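Local coordinates for DNA alpha-glucosyltransferase (Enterobacteria phage T4, PDB 1XV5), which is a phage glucosyltransferase of the GT-B fold, built from two Rossmann-like domains and modelled with uridine-5'-diphosphate, at residues A[136-141]-A[145-150]; A[226-231]-A[356-361]; A[79-84]-A[95-100]; A[27-30]-A[34-37]. One frame throughout, in Å; residues are numbered along the deposited sequence.

Interaction 1: residues A[136-141]-A[145-150]; sequences DVIFSH and GDFNKV
Phe147 and Asn148, in the first turn of helix 146-155, meet Ile138 and Ser140, two residues on the same face of strand 137-140. Gly145 occupies the N-cap position, and its carbonyl O accepts a hydrogen bond from the backbone N of Lys149 as the turn begins. Phe147 follows, its ring carried toward the strand by a chi1 of 176° that sets CG anti to the backbone N. Ile138 CG2 sits at the ring edge, near its plane, 3.8 Å from Phe147 CE2 and almost as close to CZ. Ser140 CB approaches the ring obliquely, 3.8 Å from Phe147 CD2. The next residue, Asn148, starts out alongside the strand, but its amide reaches back to it: Ser140 OG donates a hydrogen bond of 2.7 Å to Asn148 OD1. The hydroxyl meets this carbonyl at a C=O...donor angle of 127° and lies 29° off its plane. A polar link thus borders the apolar contact of Phe147, tying the buried serine to the helix, while Ser142 O is a weak second hydrogen-bond partner of the same hydroxyl. The contact forms the strand-to-helix half of the beta-alpha-beta unit 137-140, 146-155, 172-174. Ser140 and Asn148 both touch Val172 of the neighbouring strand, and Phe147 reaches Gln114 at the end of strand 109-114.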
loop_
_atom_site.group_PDB
_atom_site.type_symbol
_atom_site.label_atom_id
_atom_site.label_comp_id
_atom_site.label_asym_id
_atom_site.label_seq_id
_atom_site.Cartn_x
_atom_site.Cartn_y
_atom_site.Cartn_z
ATOM N N ASP A 136 -1.746 -22.965 2.606
ATOM C CA ASP A 136 -2.128 -23.553 3.881
ATOM C C ASP A 136 -2.753 -22.441 4.714
ATOM O O ASP A 136 -3.482 -22.695 5.672
ATOM C CB ASP A 136 -0.904 -24.116 4.603
ATOM C CG ASP A 136 -0.277 -25.276 3.860
ATOM O OD1 ASP A 136 0.821 -25.104 3.291
ATOM O OD2 ASP A 136 -0.892 -26.362 3.836
ATOM N N VAL A 137 -2.451 -21.203 4.331
ATOM C CA VAL A 137 -2.967 -20.020 5.010
ATOM C C VAL A 137 -3.224 -18.947 3.954
ATOM O O VAL A 137 -2.363 -18.678 3.115
ATOM C CB VAL A 137 -1.947 -19.459 6.030
ATOM C CG1 VAL A 137 -2.550 -18.267 6.769
ATOM C CG2 VAL A 137 -1.535 -20.547 7.020
ATOM N N ILE A 138 -4.403 -18.335 4.004
ATOM C CA ILE A 138 -4.769 -17.296 3.046
ATOM C C ILE A 138 -5.207 -16.021 3.764
ATOM O O ILE A 138 -5.973 -16.085 4.725
ATOM C CB ILE A 138 -5.932 -17.764 2.153
ATOM C CG1 ILE A 138 -5.561 -19.079 1.465
ATOM C CG2 ILE A 138 -6.265 -16.692 1.122
ATOM C CD1 ILE A 138 -6.729 -19.739 0.758
ATOM N N PHE A 139 -4.721 -14.876 3.287
ATOM C CA PHE A 139 -5.063 -13.572 3.867
ATOM C C PHE A 139 -5.626 -12.617 2.810
ATOM O O PHE A 139 -5.219 -12.657 1.645
ATOM C CB PHE A 139 -3.831 -12.875 4.454
ATOM C CG PHE A 139 -3.294 -13.487 5.716
ATOM C CD1 PHE A 139 -2.180 -14.320 5.678
ATOM C CD2 PHE A 139 -3.843 -13.161 6.952
ATOM C CE1 PHE A 139 -1.614 -14.812 6.854
ATOM C CE2 PHE A 139 -3.285 -13.648 8.133
ATOM C CZ PHE A 139 -2.167 -14.473 8.085
ATOM N N SER A 140 -6.544 -11.747 3.229
ATOM C CA SER A 140 -7.121 -10.739 2.340
ATOM C C SER A 140 -7.409 -9.484 3.163
ATOM O O SER A 140 -7.462 -9.540 4.388
ATOM C CB SER A 140 -8.417 -11.237 1.695
ATOM O OG SER A 140 -9.506 -11.168 2.597
ATOM N N HIS A 141 -7.602 -8.358 2.484
ATOM C CA HIS A 141 -7.870 -7.088 3.159
ATOM C C HIS A 141 -9.295 -6.949 3.694
ATOM O O HIS A 141 -9.556 -6.097 4.546
ATOM C CB HIS A 141 -7.605 -5.913 2.214
ATOM C CG HIS A 141 -6.154 -5.605 2.006
ATOM N ND1 HIS A 141 -5.333 -5.156 3.017
ATOM C CD2 HIS A 141 -5.389 -5.644 0.890
ATOM C CE1 HIS A 141 -4.126 -4.928 2.532
ATOM N NE2 HIS A 141 -4.133 -5.216 1.243
ATOM N N GLY A 145 -14.576 -8.319 0.477
ATOM C CA GLY A 145 -13.944 -7.913 -0.765
ATOM C C GLY A 145 -14.255 -8.848 -1.922
ATOM O O GLY A 145 -14.849 -9.909 -1.736
ATOM N N ASP A 146 -13.844 -8.453 -3.122
ATOM C CA ASP A 146 -14.078 -9.258 -4.312
ATOM C C ASP A 146 -13.354 -10.598 -4.246
ATOM O O ASP A 146 -13.872 -11.611 -4.716
ATOM C CB ASP A 146 -13.648 -8.480 -5.561
ATOM C CG ASP A 146 -14.584 -7.322 -5.876
ATOM O OD1 ASP A 146 -14.219 -6.465 -6.706
ATOM O OD2 ASP A 146 -15.692 -7.275 -5.301
ATOM N N PHE A 147 -12.159 -10.613 -3.664
ATOM C CA PHE A 147 -11.403 -11.858 -3.553
ATOM C C PHE A 147 -12.202 -12.899 -2.777
ATOM O O PHE A 147 -12.328 -14.045 -3.209
ATOM C CB PHE A 147 -10.066 -11.614 -2.845
ATOM C CG PHE A 147 -9.267 -12.871 -2.609
ATOM C CD1 PHE A 147 -8.613 -13.507 -3.661
ATOM C CD2 PHE A 147 -9.186 -13.427 -1.339
ATOM C CE1 PHE A 147 -7.890 -14.682 -3.449
ATOM C CE2 PHE A 147 -8.467 -14.603 -1.115
ATOM C CZ PHE A 147 -7.818 -15.231 -2.172
ATOM N N ASN A 148 -12.743 -12.489 -1.631
ATOM C CA ASN A 148 -13.528 -13.379 -0.775
ATOM C C ASN A 148 -14.905 -13.734 -1.333
ATOM O O ASN A 148 -15.293 -14.904 -1.363
ATOM C CB ASN A 148 -13.732 -12.747 0.612
ATOM C CG ASN A 148 -12.502 -12.839 1.495
ATOM O OD1 ASN A 148 -11.410 -12.430 1.106
ATOM N ND2 ASN A 148 -12.681 -13.369 2.705
ATOM N N LYS A 149 -15.640 -12.717 -1.773
ATOM C CA LYS A 149 -16.999 -12.909 -2.267
ATOM C C LYS A 149 -17.184 -13.300 -3.725
ATOM O O LYS A 149 -18.227 -13.842 -4.090
ATOM C CB LYS A 149 -17.823 -11.653 -1.974
ATOM C CG LYS A 149 -17.903 -11.299 -0.492
ATOM C CD LYS A 149 -18.520 -12.435 0.316
ATOM C CE LYS A 149 -18.649 -12.067 1.784
ATOM N NZ LYS A 149 -19.316 -13.143 2.567
ATOM N N VAL A 150 -16.193 -13.039 -4.566
ATOM C CA VAL A 150 -16.334 -13.384 -5.971
ATOM C C VAL A 150 -15.430 -14.530 -6.413
ATOM O O VAL A 150 -15.917 -15.589 -6.806
ATOM C CB VAL A 150 -16.077 -12.153 -6.874
ATOM C CG1 VAL A 150 -16.278 -12.525 -8.334
ATOM C CG2 VAL A 150 -17.026 -11.025 -6.490
#

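Interaction 2: residues A[226-231]-A[356-361]; sequences AGKSTV and STFERI
A Schellman motif ends the helix that begins at residue 212, and two residues of the turn it makes, Ala226 and Lys228, rest against Phe358 of helix 354-365. Gly227 is the C-prime residue, with positive phi; the backbone N of Lys228 returns to Leu223 O and that of Gly227 to Lys224 O. The turn thereby presents the methyl of Ala226 to the tip of the Phe358 ring. Ala226 CB lies 3.4 Å from Phe358 CZ and 3.7 Å from Phe358 CE2, a close apolar contact made obliquely to the ring. A trans chi1 of -174° swings the Phe358 ring out from its helix to reach across. Lys228 adds a looser touch from the edge of the ring, near its plane, where its CE is 4.3 Å from Phe358 CZ. The lysine touches through CE, while its NZ is hydrogen-bonded to Asn198 OD1. Phe358 also packs on Leu223, in the last turn of the helix, whose carbonyl takes part in the motif. The turn leads into strand 229-233, so the contact joins the helix-to-strand turn of an alpha/beta domain with a parallel sheet to the helix that follows strand 347-349, an arrangement characteristic of a Rossmann-like domain of the GT-B fold.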
loop_
_atom_site.group_PDB
_atom_site.type_symbol
_atom_site.label_atom_id
_atom_site.label_comp_id
_atom_site.label_asym_id
_atom_site.label_seq_id
_atom_site.Cartn_x
_atom_site.Cartn_y
_atom_site.Cartn_z
ATOM N N ALA A 226 -6.065 30.729 -1.378
ATOM C CA ALA A 226 -5.519 31.126 -0.086
ATOM C C ALA A 226 -4.010 31.364 -0.114
ATOM O O ALA A 226 -3.411 31.690 0.912
ATOM C CB ALA A 226 -5.867 30.070 0.966
ATOM N N GLY A 227 -3.398 31.192 -1.283
ATOM C CA GLY A 227 -1.966 31.407 -1.406
ATOM C C GLY A 227 -1.118 30.212 -1.020
ATOM O O GLY A 227 0.095 30.336 -0.828
ATOM N N LYS A 228 -1.751 29.047 -0.914
ATOM C CA LYS A 228 -1.043 27.825 -0.544
ATOM C C LYS A 228 -0.523 27.105 -1.784
ATOM O O LYS A 228 -0.909 27.427 -2.910
ATOM C CB LYS A 228 -1.975 26.895 0.232
ATOM C CG LYS A 228 -2.731 27.568 1.362
ATOM C CD LYS A 228 -1.796 28.081 2.439
ATOM C CE LYS A 228 -2.584 28.696 3.587
ATOM N NZ LYS A 228 -1.698 29.060 4.729
ATOM N N SER A 229 0.347 26.123 -1.569
ATOM C CA SER A 229 0.919 25.361 -2.670
ATOM C C SER A 229 0.549 23.890 -2.584
ATOM O O SER A 229 0.427 23.331 -1.494
ATOM C CB SER A 229 2.445 25.485 -2.667
ATOM O OG SER A 229 2.844 26.839 -2.731
ATOM N N THR A 230 0.378 23.267 -3.743
ATOM C CA THR A 230 0.040 21.857 -3.797
ATOM C C THR A 230 1.006 21.079 -4.669
ATOM O O THR A 230 1.338 21.494 -5.781
ATOM C CB THR A 230 -1.388 21.636 -4.335
ATOM O OG1 THR A 230 -2.333 22.135 -3.381
ATOM C CG2 THR A 230 -1.652 20.153 -4.576
ATOM N N VAL A 231 1.460 19.953 -4.133
ATOM C CA VAL A 231 2.368 19.055 -4.824
ATOM C C VAL A 231 1.712 17.685 -4.762
ATOM O O VAL A 231 1.124 17.313 -3.742
ATOM C CB VAL A 231 3.746 18.975 -4.127
ATOM C CG1 VAL A 231 4.612 17.917 -4.808
ATOM C CG2 VAL A 231 4.432 20.332 -4.167
ATOM N N SER A 356 -14.980 23.457 5.843
ATOM C CA SER A 356 -14.671 23.063 7.212
ATOM C C SER A 356 -13.294 22.409 7.263
ATOM O O SER A 356 -12.533 22.614 8.208
ATOM C CB SER A 356 -15.729 22.087 7.732
ATOM O OG SER A 356 -15.419 21.659 9.045
ATOM N N THR A 357 -12.984 21.616 6.244
ATOM C CA THR A 357 -11.694 20.945 6.174
ATOM C C THR A 357 -10.568 21.973 6.103
ATOM O O THR A 357 -9.587 21.885 6.836
ATOM C CB THR A 357 -11.610 20.033 4.935
ATOM O OG1 THR A 357 -12.605 19.007 5.032
ATOM C CG2 THR A 357 -10.232 19.393 4.830
ATOM N N PHE A 358 -10.709 22.958 5.224
ATOM C CA PHE A 358 -9.665 23.964 5.099
ATOM C C PHE A 358 -9.568 24.838 6.348
ATOM O O PHE A 358 -8.487 25.299 6.702
ATOM C CB PHE A 358 -9.897 24.837 3.866
ATOM C CG PHE A 358 -8.780 25.799 3.604
ATOM C CD1 PHE A 358 -7.464 25.345 3.532
ATOM C CD2 PHE A 358 -9.033 27.160 3.447
ATOM C CE1 PHE A 358 -6.415 26.228 3.312
ATOM C CE2 PHE A 358 -7.991 28.055 3.224
ATOM C CZ PHE A 358 -6.680 27.588 3.157
ATOM N N GLU A 359 -10.693 25.060 7.020
ATOM C CA GLU A 359 -10.681 25.871 8.233
ATOM C C GLU A 359 -9.819 25.210 9.302
ATOM O O GLU A 359 -9.093 25.884 10.031
ATOM C CB GLU A 359 -12.105 26.082 8.752
ATOM C CG GLU A 359 -12.931 27.003 7.863
ATOM C CD GLU A 359 -12.346 28.405 7.775
ATOM O OE1 GLU A 359 -12.720 29.154 6.848
ATOM O OE2 GLU A 359 -11.515 28.763 8.636
ATOM N N ARG A 360 -9.886 23.886 9.382
ATOM C CA ARG A 360 -9.095 23.153 10.362
ATOM C C ARG A 360 -7.617 23.251 9.982
ATOM O O ARG A 360 -6.750 23.407 10.843
ATOM C CB ARG A 360 -9.549 21.690 10.412
ATOM C CG ARG A 360 -8.825 20.827 11.450
ATOM C CD ARG A 360 -8.915 21.406 12.864
ATOM N NE ARG A 360 -8.428 20.452 13.859
ATOM C CZ ARG A 360 -8.234 20.729 15.144
ATOM N NH1 ARG A 360 -8.482 21.945 15.615
ATOM N NH2 ARG A 360 -7.793 19.784 15.966
ATOM N N ILE A 361 -7.337 23.169 8.686
ATOM C CA ILE A 361 -5.972 23.270 8.192
ATOM C C ILE A 361 -5.396 24.641 8.546
ATOM O O ILE A 361 -4.254 24.752 8.989
ATOM C CB ILE A 361 -5.932 23.059 6.661
ATOM C CG1 ILE A 361 -6.238 21.593 6.346
ATOM C CG2 ILE A 361 -4.576 23.472 6.101
ATOM C CD1 ILE A 361 -6.370 21.289 4.855
#

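Interaction 3: residues A[79-84]-A[95-100]; sequences LIINSV and NNYKKL
With chi1 at 172°, Tyr97 turns its ring away from its own backbone N and extends it from helix 91-103 toward Ile81 of strand 78-83 and Val84 in the loop that follows it. A chi1 of -56° places Val84 CG1 beside the valine's backbone N, and this methyl makes the closest approach. Val84 CG1 stands 3.4 Å from Tyr97 OH and 4.1 Å from Tyr97 CZ, coming to the phenol end at a slant. Ile81 arrives head-on, from the direction opposite to the tyrosine: its CG2 is 3.8 Å from Tyr97 OH, and its CD1 is 4.0 Å from the same oxygen. On this buried side the hydroxyl meets aliphatic branches of Ile81 and Val84, and its polar partner is Thr131 OG1 of helix 128-134, in a hydrogen bond which probably helps to fix the position of the phenol end between the two aliphatic side chains. Tyr97 also touches the loop residues Pro85 and Ala9. The contact belongs to the beta-alpha-beta unit 78-83, 91-103, 109-114, in which helix 91-103 packs over strand 78-83, while strands 3-8 and 109-114 flank that strand in the parallel sheet.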
loop_
_atom_site.group_PDB
_atom_site.type_symbol
_atom_site.label_atom_id
_atom_site.label_comp_id
_atom_site.label_asym_id
_atom_site.label_seq_id
_atom_site.Cartn_x
_atom_site.Cartn_y
_atom_site.Cartn_z
ATOM N N LEU A 79 6.781 -20.472 3.075
ATOM C CA LEU A 79 6.879 -19.753 1.811
ATOM C C LEU A 79 5.720 -18.769 1.746
ATOM O O LEU A 79 4.558 -19.165 1.836
ATOM C CB LEU A 79 6.791 -20.717 0.625
ATOM C CG LEU A 79 6.731 -20.043 -0.750
ATOM C CD1 LEU A 79 8.021 -19.282 -1.009
ATOM C CD2 LEU A 79 6.512 -21.097 -1.830
ATOM N N ILE A 80 6.039 -17.491 1.594
ATOM C CA ILE A 80 5.013 -16.465 1.527
ATOM C C ILE A 80 4.927 -15.906 0.118
ATOM O O ILE A 80 5.869 -15.292 -0.376
ATOM C CB ILE A 80 5.309 -15.325 2.518
ATOM C CG1 ILE A 80 5.412 -15.895 3.935
ATOM C CG2 ILE A 80 4.203 -14.272 2.446
ATOM C CD1 ILE A 80 5.789 -14.876 4.989
ATOM N N ILE A 81 3.794 -16.137 -0.531
ATOM C CA ILE A 81 3.589 -15.659 -1.887
ATOM C C ILE A 81 2.715 -14.410 -1.859
ATOM O O ILE A 81 1.518 -14.479 -1.567
ATOM C CB ILE A 81 2.928 -16.747 -2.748
ATOM C CG1 ILE A 81 3.773 -18.024 -2.683
ATOM C CG2 ILE A 81 2.804 -16.268 -4.187
ATOM C CD1 ILE A 81 3.242 -19.168 -3.530
ATOM N N ASN A 82 3.325 -13.268 -2.156
ATOM C CA ASN A 82 2.610 -11.999 -2.135
ATOM C C ASN A 82 2.066 -11.529 -3.478
ATOM O O ASN A 82 1.310 -10.562 -3.536
ATOM C CB ASN A 82 3.494 -10.913 -1.518
ATOM C CG ASN A 82 3.675 -11.096 -0.024
ATOM O OD1 ASN A 82 2.722 -11.406 0.688
ATOM N ND2 ASN A 82 4.893 -10.893 0.459
ATOM N N SER A 83 2.445 -12.205 -4.555
ATOM C CA SER A 83 1.951 -11.848 -5.878
ATOM C C SER A 83 2.197 -12.990 -6.856
ATOM O O SER A 83 3.084 -13.817 -6.644
ATOM C CB SER A 83 2.627 -10.568 -6.389
ATOM O OG SER A 83 4.023 -10.739 -6.548
ATOM N N VAL A 84 1.401 -13.032 -7.918
ATOM C CA VAL A 84 1.529 -14.072 -8.935
ATOM C C VAL A 84 1.762 -13.418 -10.299
ATOM O O VAL A 84 1.552 -12.218 -10.460
ATOM C CB VAL A 84 0.259 -14.959 -8.990
ATOM C CG1 VAL A 84 -0.012 -15.559 -7.611
ATOM C CG2 VAL A 84 -0.939 -14.144 -9.469
ATOM N N ASN A 95 3.803 -21.136 -16.952
ATOM C CA ASN A 95 3.902 -22.590 -16.900
ATOM C C ASN A 95 4.896 -23.021 -15.825
ATOM O O ASN A 95 4.617 -23.923 -15.033
ATOM C CB ASN A 95 4.331 -23.142 -18.263
ATOM C CG ASN A 95 3.246 -23.004 -19.317
ATOM O OD1 ASN A 95 3.485 -23.232 -20.506
ATOM N ND2 ASN A 95 2.042 -22.640 -18.887
ATOM N N ASN A 96 6.058 -22.375 -15.792
ATOM C CA ASN A 96 7.058 -22.718 -14.793
ATOM C C ASN A 96 6.603 -22.307 -13.399
ATOM O O ASN A 96 7.017 -22.907 -12.409
ATOM C CB ASN A 96 8.408 -22.074 -15.123
ATOM C CG ASN A 96 9.103 -22.750 -16.291
ATOM O OD1 ASN A 96 8.829 -23.910 -16.595
ATOM N ND2 ASN A 96 10.017 -22.038 -16.938
ATOM N N TYR A 97 5.755 -21.285 -13.316
ATOM C CA TYR A 97 5.258 -20.858 -12.016
ATOM C C TYR A 97 4.319 -21.935 -11.488
ATOM O O TYR A 97 4.372 -22.299 -10.315
ATOM C CB TYR A 97 4.517 -19.522 -12.112
ATOM C CG TYR A 97 3.821 -19.151 -10.821
ATOM C CD1 TYR A 97 2.437 -19.247 -10.700
ATOM C CD2 TYR A 97 4.554 -18.770 -9.698
ATOM C CE1 TYR A 97 1.798 -18.977 -9.489
ATOM C CE2 TYR A 97 3.925 -18.501 -8.480
ATOM C CZ TYR A 97 2.548 -18.609 -8.385
ATOM O OH TYR A 97 1.920 -18.373 -7.182
ATOM N N LYS A 98 3.464 -22.451 -12.365
ATOM C CA LYS A 98 2.532 -23.499 -11.972
ATOM C C LYS A 98 3.300 -24.759 -11.587
ATOM O O LYS A 98 2.900 -25.475 -10.668
ATOM C CB LYS A 98 1.555 -23.808 -13.108
ATOM C CG LYS A 98 0.592 -22.674 -13.421
ATOM C CD LYS A 98 -0.454 -23.101 -14.438
ATOM C CE LYS A 98 -1.447 -21.980 -14.709
ATOM N NZ LYS A 98 -2.526 -22.396 -15.651
ATOM N N LYS A 99 4.401 -25.027 -12.287
ATOM C CA LYS A 99 5.212 -26.202 -11.989
ATOM C C LYS A 99 5.836 -26.031 -10.610
ATOM O O LYS A 99 5.954 -26.991 -9.842
ATOM C CB LYS A 99 6.322 -26.390 -13.030
ATOM C CG LYS A 99 7.026 -27.734 -12.898
ATOM C CD LYS A 99 8.342 -27.802 -13.656
ATOM C CE LYS A 99 8.181 -27.601 -15.143
ATOM N NZ LYS A 99 9.515 -27.674 -15.808
ATOM N N LEU A 100 6.241 -24.804 -10.301
ATOM C CA LEU A 100 6.834 -24.503 -9.003
ATOM C C LEU A 100 5.871 -24.873 -7.885
ATOM O O LEU A 100 6.251 -25.532 -6.918
ATOM C CB LEU A 100 7.167 -23.014 -8.892
ATOM C CG LEU A 100 8.560 -22.539 -9.290
ATOM C CD1 LEU A 100 8.640 -21.026 -9.117
ATOM C CD2 LEU A 100 9.607 -23.226 -8.421
#

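Interaction 4: residues A[27-30]-A[34-37]; sequences WFIK and EVTL
Val35 points its side chain from strand 34-40 at the last turn of helix 17-30, where Phe28 and Ile29 receive it. One branch does most of the work. Chi1 of -178° sends Val35 CG1 to the side opposite the backbone nitrogen and leaves CG2 beside that nitrogen, facing the helix. Val35 CG2 comes within 3.4 Å of Phe28 CB, a close approach at the root of the aromatic side chain and not at its far end. The ring leads away from Val35, and CG2 lies oblique to it. Ile29, the next residue, adds its CG1, which crosses the valine at a slant, 4.0 Å from Val35 CG2 and 4.2 Å from Val35 CB. The valine is thus seated against two successive helix residues, one buried and one exposed, and the contact is wholly apolar.

The Phe28 ring is also met from within the helix. Trp27 CE3 stands 3.8 Å above its plane, over its centre, while Phe28 CD1 lies in the plane of the indole at its edge, so the two consecutive aromatics meet edge to face. Trp27 is in turn in contact with Phe392 of helix 388-399, and Phe28 touches Ile4 of strand 3-8. A loop of three residues separates the two segments, closing the beta-alpha-beta crossover 3-8, 17-30, 34-40. Strand 34-40 runs between strands 3-8 and 58-60 in the parallel sheet, with Val35 touching Arg25 and Leu37 touching Ser21 and Leu22 on the covering helix.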
loop_
_atom_site.group_PDB
_atom_site.type_symbol
_atom_site.label_atom_id
_atom_site.label_comp_id
_atom_site.label_asym_id
_atom_site.label_seq_id
_atom_site.Cartn_x
_atom_site.Cartn_y
_atom_site.Cartn_z
ATOM N N TRP A 27 10.463 -7.442 9.699
ATOM C CA TRP A 27 9.874 -7.959 10.928
ATOM C C TRP A 27 10.423 -9.347 11.258
ATOM O O TRP A 27 10.814 -9.605 12.393
ATOM C CB TRP A 27 8.347 -8.024 10.816
ATOM C CG TRP A 27 7.694 -8.476 12.095
ATOM C CD1 TRP A 27 7.345 -7.694 13.163
ATOM C CD2 TRP A 27 7.378 -9.822 12.465
ATOM N NE1 TRP A 27 6.834 -8.475 14.176
ATOM C CE2 TRP A 27 6.843 -9.785 13.772
ATOM C CE3 TRP A 27 7.498 -11.060 11.818
ATOM C CZ2 TRP A 27 6.428 -10.938 14.445
ATOM C CZ3 TRP A 27 7.085 -12.208 12.490
ATOM C CH2 TRP A 27 6.556 -12.136 13.789
ATOM N N PHE A 28 10.459 -10.236 10.268
ATOM C CA PHE A 28 10.969 -11.582 10.507
ATOM C C PHE A 28 12.422 -11.583 10.964
ATOM O O PHE A 28 12.783 -12.314 11.887
ATOM C CB PHE A 28 10.810 -12.459 9.260
ATOM C CG PHE A 28 9.443 -13.062 9.119
ATOM C CD1 PHE A 28 8.505 -12.500 8.261
ATOM C CD2 PHE A 28 9.082 -14.175 9.870
ATOM C CE1 PHE A 28 7.224 -13.039 8.154
ATOM C CE2 PHE A 28 7.806 -14.722 9.771
ATOM C CZ PHE A 28 6.875 -14.154 8.913
ATOM N N ILE A 29 13.255 -10.769 10.320
ATOM C CA ILE A 29 14.666 -10.684 10.689
ATOM C C ILE A 29 14.788 -10.095 12.090
ATOM O O ILE A 29 15.573 -10.564 12.909
ATOM C CB ILE A 29 15.462 -9.788 9.711
ATOM C CG1 ILE A 29 15.524 -10.446 8.331
ATOM C CG2 ILE A 29 16.875 -9.550 10.244
ATOM C CD1 ILE A 29 16.292 -9.634 7.297
ATOM N N LYS A 30 13.997 -9.063 12.354
ATOM C CA LYS A 30 14.004 -8.396 13.647
ATOM C C LYS A 30 13.632 -9.381 14.750
ATOM O O LYS A 30 14.116 -9.279 15.880
ATOM C CB LYS A 30 13.008 -7.232 13.625
ATOM C CG LYS A 30 13.022 -6.343 14.857
ATOM C CD LYS A 30 12.113 -5.137 14.645
ATOM C CE LYS A 30 12.138 -4.196 15.835
ATOM N NZ LYS A 30 11.669 -4.871 17.076
ATOM N N GLU A 34 15.291 -16.213 9.594
ATOM C CA GLU A 34 16.115 -16.032 8.404
ATOM C C GLU A 34 15.181 -15.772 7.234
ATOM O O GLU A 34 14.163 -16.451 7.086
ATOM C CB GLU A 34 16.961 -17.279 8.136
ATOM C CG GLU A 34 18.110 -17.457 9.113
ATOM C CD GLU A 34 18.987 -18.646 8.773
ATOM O OE1 GLU A 34 20.060 -18.789 9.396
ATOM O OE2 GLU A 34 18.604 -19.439 7.885
ATOM N N VAL A 35 15.524 -14.797 6.399
ATOM C CA VAL A 35 14.667 -14.453 5.272
ATOM C C VAL A 35 15.357 -14.293 3.924
ATOM O O VAL A 35 16.447 -13.736 3.825
ATOM C CB VAL A 35 13.901 -13.133 5.555
ATOM C CG1 VAL A 35 12.976 -12.800 4.395
ATOM C CG2 VAL A 35 13.117 -13.254 6.852
ATOM N N THR A 36 14.703 -14.797 2.884
ATOM C CA THR A 36 15.194 -14.647 1.523
ATOM C C THR A 36 14.046 -13.977 0.781
ATOM O O THR A 36 12.898 -14.408 0.889
ATOM C CB THR A 36 15.518 -16.000 0.848
ATOM O OG1 THR A 36 14.351 -16.829 0.837
ATOM C CG2 THR A 36 16.648 -16.701 1.579
ATOM N N LEU A 37 14.348 -12.898 0.070
ATOM C CA LEU A 37 13.327 -12.180 -0.684
ATOM C C LEU A 37 13.590 -12.457 -2.152
ATOM O O LEU A 37 14.623 -12.061 -2.691
ATOM C CB LEU A 37 13.412 -10.677 -0.401
ATOM C CG LEU A 37 12.413 -9.775 -1.129
ATOM C CD1 LEU A 37 10.993 -10.130 -0.713
ATOM C CD2 LEU A 37 12.711 -8.327 -0.795
#

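Interactions 1, 3 and 4 all pin helices to one parallel sheet, that of the N-terminal domain, whereas interaction 2 belongs to the sheet of the other domain. Interactions 3 and 4 touch directly, Ile80 CD1 lying 3.9 Å from Phe28 CE1, with centres about 19 Å apart. Interaction 1 comes near without touching: about 7 Å from interaction 3 and 9 Å from interaction 4 between nearest atoms. Helix 388-399 touches Phe139 in the strand of interaction 1 and Trp27 in the helix of interaction 4. Interaction 2 lies on the opposite side of the chain's centre, 38 Å from interaction 1 between centres. Uridine-5'-diphosphate lies between the two domains, as expected for the GT-B fold.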